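Local structure of uracil-dna glycosylase (Deinococcus radiodurans, 4UQM) at residues A[25-30]-A[65-70]; A[48-51]-A[55-58]; A[90-93]-A[98-101]. The protein belongs to the uracil-DNA glycosylase superfamily and folds into a single alpha/beta domain built around a four-stranded parallel sheet. The protein carries 1 engineered substitution. All coordinates share one frame; numbering follows the deposited sequence.

Contact 1 of 3, residues A[25-30]-A[65-70]; sequences EDWQEA and NALRYT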
# COMPACT_ATOMS: atom_id res chain seq x y z
N GLU A 25 15.39 -5.85 8.65
CA GLU A 25 16.74 -5.60 8.17
C GLU A 25 16.82 -5.57 6.66
O GLU A 25 17.61 -4.83 6.11
CB GLU A 25 17.70 -6.71 8.65
CG GLU A 25 19.15 -6.68 8.11
CD GLU A 25 19.95 -7.99 8.27
OE1 GLU A 25 19.46 -8.96 8.90
OE2 GLU A 25 21.10 -8.08 7.78
N ASP A 26 16.03 -6.41 5.99
CA ASP A 26 16.06 -6.44 4.53
C ASP A 26 15.62 -5.12 3.92
O ASP A 26 16.25 -4.65 2.98
CB ASP A 26 15.34 -7.67 3.93
CG ASP A 26 13.91 -7.86 4.36
OD1 ASP A 26 13.22 -6.95 4.89
OD2 ASP A 26 13.45 -9.02 4.09
N TRP A 27 14.58 -4.53 4.48
CA TRP A 27 14.17 -3.19 4.04
C TRP A 27 15.24 -2.15 4.37
O TRP A 27 15.55 -1.28 3.54
CB TRP A 27 12.86 -2.75 4.67
CG TRP A 27 11.61 -3.35 4.11
CD1 TRP A 27 10.63 -3.99 4.83
CD2 TRP A 27 11.15 -3.30 2.74
NE1 TRP A 27 9.59 -4.37 3.98
CE2 TRP A 27 9.90 -3.97 2.70
CE3 TRP A 27 11.67 -2.77 1.56
CZ2 TRP A 27 9.16 -4.09 1.51
CZ3 TRP A 27 10.94 -2.86 0.40
CH2 TRP A 27 9.70 -3.55 0.38
N GLN A 28 15.84 -2.23 5.56
CA GLN A 28 16.86 -1.25 5.93
C GLN A 28 18.01 -1.28 4.94
O GLN A 28 18.50 -0.24 4.50
CB GLN A 28 17.38 -1.48 7.34
CG GLN A 28 16.46 -1.24 8.55
CD GLN A 28 16.02 0.21 8.85
OE1 GLN A 28 16.05 1.10 7.96
NE2 GLN A 28 15.56 0.46 10.12
N GLU A 29 18.45 -2.48 4.57
CA GLU A 29 19.54 -2.62 3.61
C GLU A 29 19.19 -2.13 2.22
O GLU A 29 19.97 -1.41 1.58
CB GLU A 29 20.07 -4.06 3.57
CG GLU A 29 20.72 -4.46 4.87
CD GLU A 29 21.24 -5.88 4.89
OE1 GLU A 29 21.37 -6.50 3.81
OE2 GLU A 29 21.54 -6.36 6.02
N ALA A 30 18.00 -2.47 1.76
CA ALA A 30 17.56 -2.05 0.41
C ALA A 30 17.35 -0.56 0.32
O ALA A 30 17.67 0.05 -0.70
CB ALA A 30 16.30 -2.79 0.01
N ASN A 65 4.63 1.83 8.54
CA ASN A 65 4.13 0.55 9.01
C ASN A 65 3.99 -0.54 7.97
O ASN A 65 4.12 -1.70 8.34
CB ASN A 65 2.82 0.67 9.79
CG ASN A 65 3.05 1.19 11.21
OD1 ASN A 65 4.18 1.37 11.66
ND2 ASN A 65 1.97 1.50 11.89
N ALA A 66 3.70 -0.23 6.73
CA ALA A 66 3.60 -1.30 5.73
C ALA A 66 4.90 -2.10 5.66
O ALA A 66 4.87 -3.32 5.48
CB ALA A 66 3.24 -0.76 4.36
N LEU A 67 6.05 -1.39 5.69
CA LEU A 67 7.35 -2.08 5.65
C LEU A 67 7.56 -2.87 6.93
O LEU A 67 8.16 -3.94 6.88
CB LEU A 67 8.46 -1.06 5.48
CG LEU A 67 8.35 -0.06 4.34
CD1 LEU A 67 9.58 0.84 4.34
CD2 LEU A 67 8.17 -0.71 3.00
N ARG A 68 7.13 -2.33 8.08
CA ARG A 68 7.25 -3.08 9.32
C ARG A 68 6.49 -4.39 9.37
O ARG A 68 6.95 -5.38 9.98
CB ARG A 68 6.82 -2.20 10.53
CG ARG A 68 7.71 -0.96 10.69
CD ARG A 68 7.46 -0.24 12.00
NE ARG A 68 8.40 0.88 12.12
CZ ARG A 68 8.12 2.16 11.89
NH1 ARG A 68 6.92 2.57 11.52
NH2 ARG A 68 9.09 3.03 11.88
N TYR A 69 5.33 -4.41 8.76
CA TYR A 69 4.43 -5.60 8.87
C TYR A 69 4.67 -6.60 7.76
O TYR A 69 4.32 -7.75 7.94
CB TYR A 69 2.95 -5.12 9.01
CG TYR A 69 2.81 -4.23 10.25
CD1 TYR A 69 3.83 -4.21 11.23
CD2 TYR A 69 1.75 -3.35 10.45
CE1 TYR A 69 3.76 -3.41 12.35
CE2 TYR A 69 1.67 -2.57 11.62
CZ TYR A 69 2.71 -2.57 12.51
OH TYR A 69 2.81 -1.82 13.72
N THR A 70 5.34 -6.21 6.67
CA THR A 70 5.65 -7.13 5.58
C THR A 70 7.11 -6.92 5.15
O THR A 70 7.36 -6.09 4.31
CB THR A 70 4.72 -6.89 4.40
OG1 THR A 70 3.35 -6.87 4.88
CG2 THR A 70 4.90 -7.99 3.38

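Contact 2 of 3, residues A[48-51]-A[55-58]; sequences RQER and TIYP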
# COMPACT_ATOMS: atom_id res chain seq x y z
N ARG A 48 8.13 17.93 8.29
CA ARG A 48 8.19 18.55 9.61
C ARG A 48 7.46 19.91 9.66
O ARG A 48 6.71 20.19 10.58
CB ARG A 48 9.63 18.66 10.04
CG ARG A 48 10.24 17.29 10.35
CD ARG A 48 11.75 17.39 10.49
NE ARG A 48 12.34 16.08 10.70
CZ ARG A 48 13.65 15.84 10.81
NH1 ARG A 48 14.54 16.84 10.75
NH2 ARG A 48 14.06 14.59 10.96
N GLN A 49 7.62 20.70 8.62
CA GLN A 49 6.89 21.97 8.52
C GLN A 49 5.40 21.74 8.41
O GLN A 49 4.59 22.43 9.06
CB GLN A 49 7.38 22.79 7.31
CG GLN A 49 8.63 23.59 7.51
CD GLN A 49 8.35 24.82 8.38
OE1 GLN A 49 7.20 25.13 8.70
NE2 GLN A 49 9.36 25.46 8.80
N GLU A 50 5.04 20.76 7.59
CA GLU A 50 3.62 20.45 7.43
C GLU A 50 2.97 20.00 8.75
O GLU A 50 1.86 20.41 9.09
CB GLU A 50 3.40 19.39 6.35
CG GLU A 50 3.59 19.92 4.93
CD GLU A 50 2.31 20.60 4.41
OE1 GLU A 50 1.28 19.94 4.39
OE2 GLU A 50 2.32 21.81 4.09
N ARG A 51 3.69 19.17 9.50
CA ARG A 51 3.17 18.72 10.82
C ARG A 51 3.07 19.85 11.84
O ARG A 51 2.20 19.84 12.76
CB ARG A 51 3.96 17.53 11.37
CG ARG A 51 3.73 16.26 10.59
CD ARG A 51 4.39 15.07 11.25
NE ARG A 51 4.25 13.85 10.44
CZ ARG A 51 3.14 13.08 10.33
NH1 ARG A 51 2.00 13.32 10.98
NH2 ARG A 51 3.15 12.06 9.49
N THR A 55 -2.71 19.39 10.42
CA THR A 55 -2.90 18.02 10.82
C THR A 55 -2.53 17.15 9.63
O THR A 55 -3.16 17.27 8.57
CB THR A 55 -4.34 17.80 11.27
OG1 THR A 55 -4.66 18.67 12.38
CG2 THR A 55 -4.55 16.32 11.68
N ILE A 56 -1.57 16.28 9.85
CA ILE A 56 -1.05 15.38 8.79
C ILE A 56 -1.30 13.92 9.21
O ILE A 56 -1.01 13.54 10.32
CB ILE A 56 0.48 15.60 8.53
CG1 ILE A 56 0.77 17.07 8.22
CG2 ILE A 56 1.06 14.67 7.51
CD1 ILE A 56 -0.00 17.62 7.03
N TYR A 57 -1.76 13.10 8.26
CA TYR A 57 -2.04 11.71 8.48
C TYR A 57 -1.14 10.84 7.59
O TYR A 57 -0.69 11.27 6.53
CB TYR A 57 -3.50 11.42 8.12
CG TYR A 57 -4.51 12.18 8.95
CD1 TYR A 57 -4.48 12.20 10.33
CD2 TYR A 57 -5.50 12.93 8.31
CE1 TYR A 57 -5.45 12.90 11.05
CE2 TYR A 57 -6.47 13.60 9.02
CZ TYR A 57 -6.43 13.60 10.39
OH TYR A 57 -7.39 14.30 11.11
N PRO A 58 -0.86 9.60 8.02
CA PRO A 58 -1.14 9.07 9.34
C PRO A 58 -0.19 9.70 10.38
O PRO A 58 0.69 10.46 10.03
CB PRO A 58 -0.78 7.59 9.18
CG PRO A 58 0.37 7.63 8.20
CD PRO A 58 -0.03 8.71 7.22

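Contact 3 of 3, residues A[90-93]-A[98-101]; sequences QAHG and VRPG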
# COMPACT_ATOMS: atom_id res chain seq x y z
N GLN A 90 -8.20 7.43 10.67
CA GLN A 90 -8.37 6.46 9.61
C GLN A 90 -7.06 5.80 9.25
O GLN A 90 -6.83 4.62 9.52
CB GLN A 90 -9.04 7.10 8.39
CG GLN A 90 -10.45 7.54 8.66
CD GLN A 90 -11.10 8.13 7.43
OE1 GLN A 90 -10.50 8.96 6.73
NE2 GLN A 90 -12.30 7.69 7.12
N ALA A 91 -6.18 6.56 8.59
CA ALA A 91 -4.90 6.00 8.14
C ALA A 91 -3.96 5.65 9.28
O ALA A 91 -3.73 6.46 10.20
CB ALA A 91 -4.16 6.92 7.17
N HIS A 92 -3.34 4.47 9.20
CA HIS A 92 -2.24 4.10 10.12
C HIS A 92 -1.14 3.33 9.42
O HIS A 92 -0.37 2.60 10.08
CB HIS A 92 -2.73 3.40 11.39
CG HIS A 92 -3.61 4.26 12.21
ND1 HIS A 92 -4.97 4.21 12.05
CD2 HIS A 92 -3.36 5.26 13.08
CE1 HIS A 92 -5.52 5.11 12.83
NE2 HIS A 92 -4.57 5.75 13.47
N GLY A 93 -0.90 3.65 8.16
CA GLY A 93 0.28 3.17 7.45
C GLY A 93 0.12 1.88 6.69
O GLY A 93 0.98 1.53 5.95
N VAL A 98 -8.29 0.27 8.32
CA VAL A 98 -8.60 1.05 9.51
C VAL A 98 -8.54 0.13 10.73
O VAL A 98 -8.76 -1.09 10.64
CB VAL A 98 -9.96 1.78 9.40
CG1 VAL A 98 -9.90 2.82 8.31
CG2 VAL A 98 -11.14 0.86 9.13
N ARG A 99 -8.32 0.76 11.88
CA ARG A 99 -8.16 0.03 13.14
C ARG A 99 -9.48 -0.57 13.60
O ARG A 99 -10.54 -0.12 13.21
CB ARG A 99 -7.52 0.91 14.21
CG ARG A 99 -6.10 1.35 13.85
CD ARG A 99 -5.13 0.22 14.01
NE ARG A 99 -3.72 0.52 13.69
CZ ARG A 99 -2.86 1.20 14.44
NH1 ARG A 99 -3.23 1.78 15.58
NH2 ARG A 99 -1.60 1.34 14.02
N PRO A 100 -9.40 -1.63 14.45
CA PRO A 100 -10.64 -2.12 15.06
C PRO A 100 -11.42 -0.98 15.74
O PRO A 100 -10.83 -0.10 16.41
CB PRO A 100 -10.14 -3.19 16.07
CG PRO A 100 -8.79 -3.57 15.54
CD PRO A 100 -8.21 -2.35 14.93
N GLY A 101 -12.72 -0.95 15.48
CA GLY A 101 -13.63 0.03 16.03
C GLY A 101 -14.00 1.14 15.06
O GLY A 101 -14.99 1.84 15.27
O HOH W 1 -8.07 3.64 11.78

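Contact 1 of 3, residues A[25-30]-A[65-70]
This is a buried, tryptophan-centred contact between two helices, in which W27 of helix 25-35 reaches across to L67 of helix 65-69 and T70 just after it. The indole meets its partners in two ways at once. Over one face of the six-membered ring sits L67 CD2, 3.8 Å from the ring centroid and only 15° off the normal, a CH-pi contact made by one methyl branch of the leucine. At the ring's edge, W27 NE1 donates to T70 O at 2.8 Å with an N-H...O angle of 161°. That oxygen lies close to the indole plane, although the donor is tilted from the plane of the carbonyl. A second carbonyl oxygen, L67 O, lies 3.2 Å from W27 CD1, off the ring plane on the leucine side.

T70 is where the chain leaves helical geometry. Its N still closes the last turn on A66 O, while its own carbonyl takes the indole N-H, so this buried polar group is satisfied from helix 25-35. On the tryptophan side, CG stands beside the backbone N and anti to the carbonyl carbon (chi1 -77°), which sends the ring out toward helix 65-69. The preceding D26 fastens the same region by accepting from L72 N and G73 N, and T70 OG1 bonds A134 O.

Further along the indole, V167 and V171 of helix 160-172 and L139 of strand 138-142, an outermost strand of the parallel sheet, pack against it; A66 and T70 touch L139 too.

Contact 2 of 3, residues A[48-51]-A[55-58]
The guanidinium of R51 has one face against I56 and its edge on P58: I56 CG2 lies 3.7 Å above the plane, offset toward the rim, while P58 O sits at the edge, close to that plane. The contact joins the C-terminal end of helix 38-53 to strand 56-57, which follows it closely in the chain, in the alpha/beta fold of the uracil-DNA glycosylase superfamily; the strand is itself paired antiparallel with strand 147-148.

R51 grips P58 end-on, both terminal nitrogens donating to one oxygen. NH2 makes the straighter bond, 3.0 Å to P58 O with an N-H...O angle of 156°, and approaches nearly along the C=O axis. NH1 reaches P58 O at 3.3 Å. These two bonds, with a weak one from NH1 to I56 O, limit the turning of the guanidinium. The arm runs extended from CG to NE, which carries the group past I56 to the carbonyl beyond; on the way R51 CG rests 3.9 Å from I56 CG1.

I56 points toward the helix and fills the angle between R51 and E50. Its CG1 is 3.6 Å from E50 O. The carboxylate of E50 is engaged elsewhere: OE1 accepts from H155 NE2 and forms a salt bridge with R148 NE, a residue of the partner strand that also touches I56. This same E50 OE1 lies 3.7 Å from the terminal methyl, I56 CD1.

Contact 3 of 3, residues A[90-93]-A[98-101]
H92 and R99 stack flat on one another, ring against guanidinium, with centres 4.4 Å apart and planes inclined by 24°. The overlap is displaced. R99 NH1 stands above the rim of the imidazole rather than its middle, and the guanidinium in turn has H92 CB over its own face, with R99 NH2 the nearest nitrogen at 3.5 Å from that CB. Lower on the arginine, R99 CG lies 3.6 Å from H92 ND1, so the side chain follows the ring from its methylene to its charged end. A bend at chi2 (-75°) turns the arm back over the histidine.

Beside the stack, at the edge of the H92 ring, a water joins the two backbones. It donates to Q90 O at 2.8 Å and accepts from R99 N at 2.9 Å. Q90 O meets V98 as well, with V98 CG1 3.8 Å away.

Both segments belong to the long loop that leaves strand 77-81 through the GQDPYH sequence of this superfamily and runs on to helix 106-118. The loop doubles back here, its two limbs joined by a stack, a water and a valine methyl. The nearest atom of the contact is about 6 Å from the bound nucleic acid.

Further out, Q90 packs on Y85 and A91 on P84, both within that motif. V98 rests on P105 and shares backbone hydrogen bonding with G128. On the other limb, H92 touches D62, and its carbonyl O takes a weak hydrogen bond from N65 ND2.

How the contacts relate
Going from the N terminus, helix 25-35 opens contact 1 and helix 38-53 follows it directly. Contact 2 closes first, turning the end of that helix back onto strand 56-57 after only three intervening residues. It is nested inside the larger loop that contact 1 shuts when the chain reaches helix 65-69. Contact 3 comes later and in series, closing a short loop between strand 77-81 and helix 106-118. Contacts 1 and 2 do not touch, their centres being 22 Å apart, but contact 3 meets both: P58 CB packs 3.3 Å from A91 O, and A66 CB lies 3.6 Å from G93 O. Segment 90-93 thus links the two N-terminal contacts.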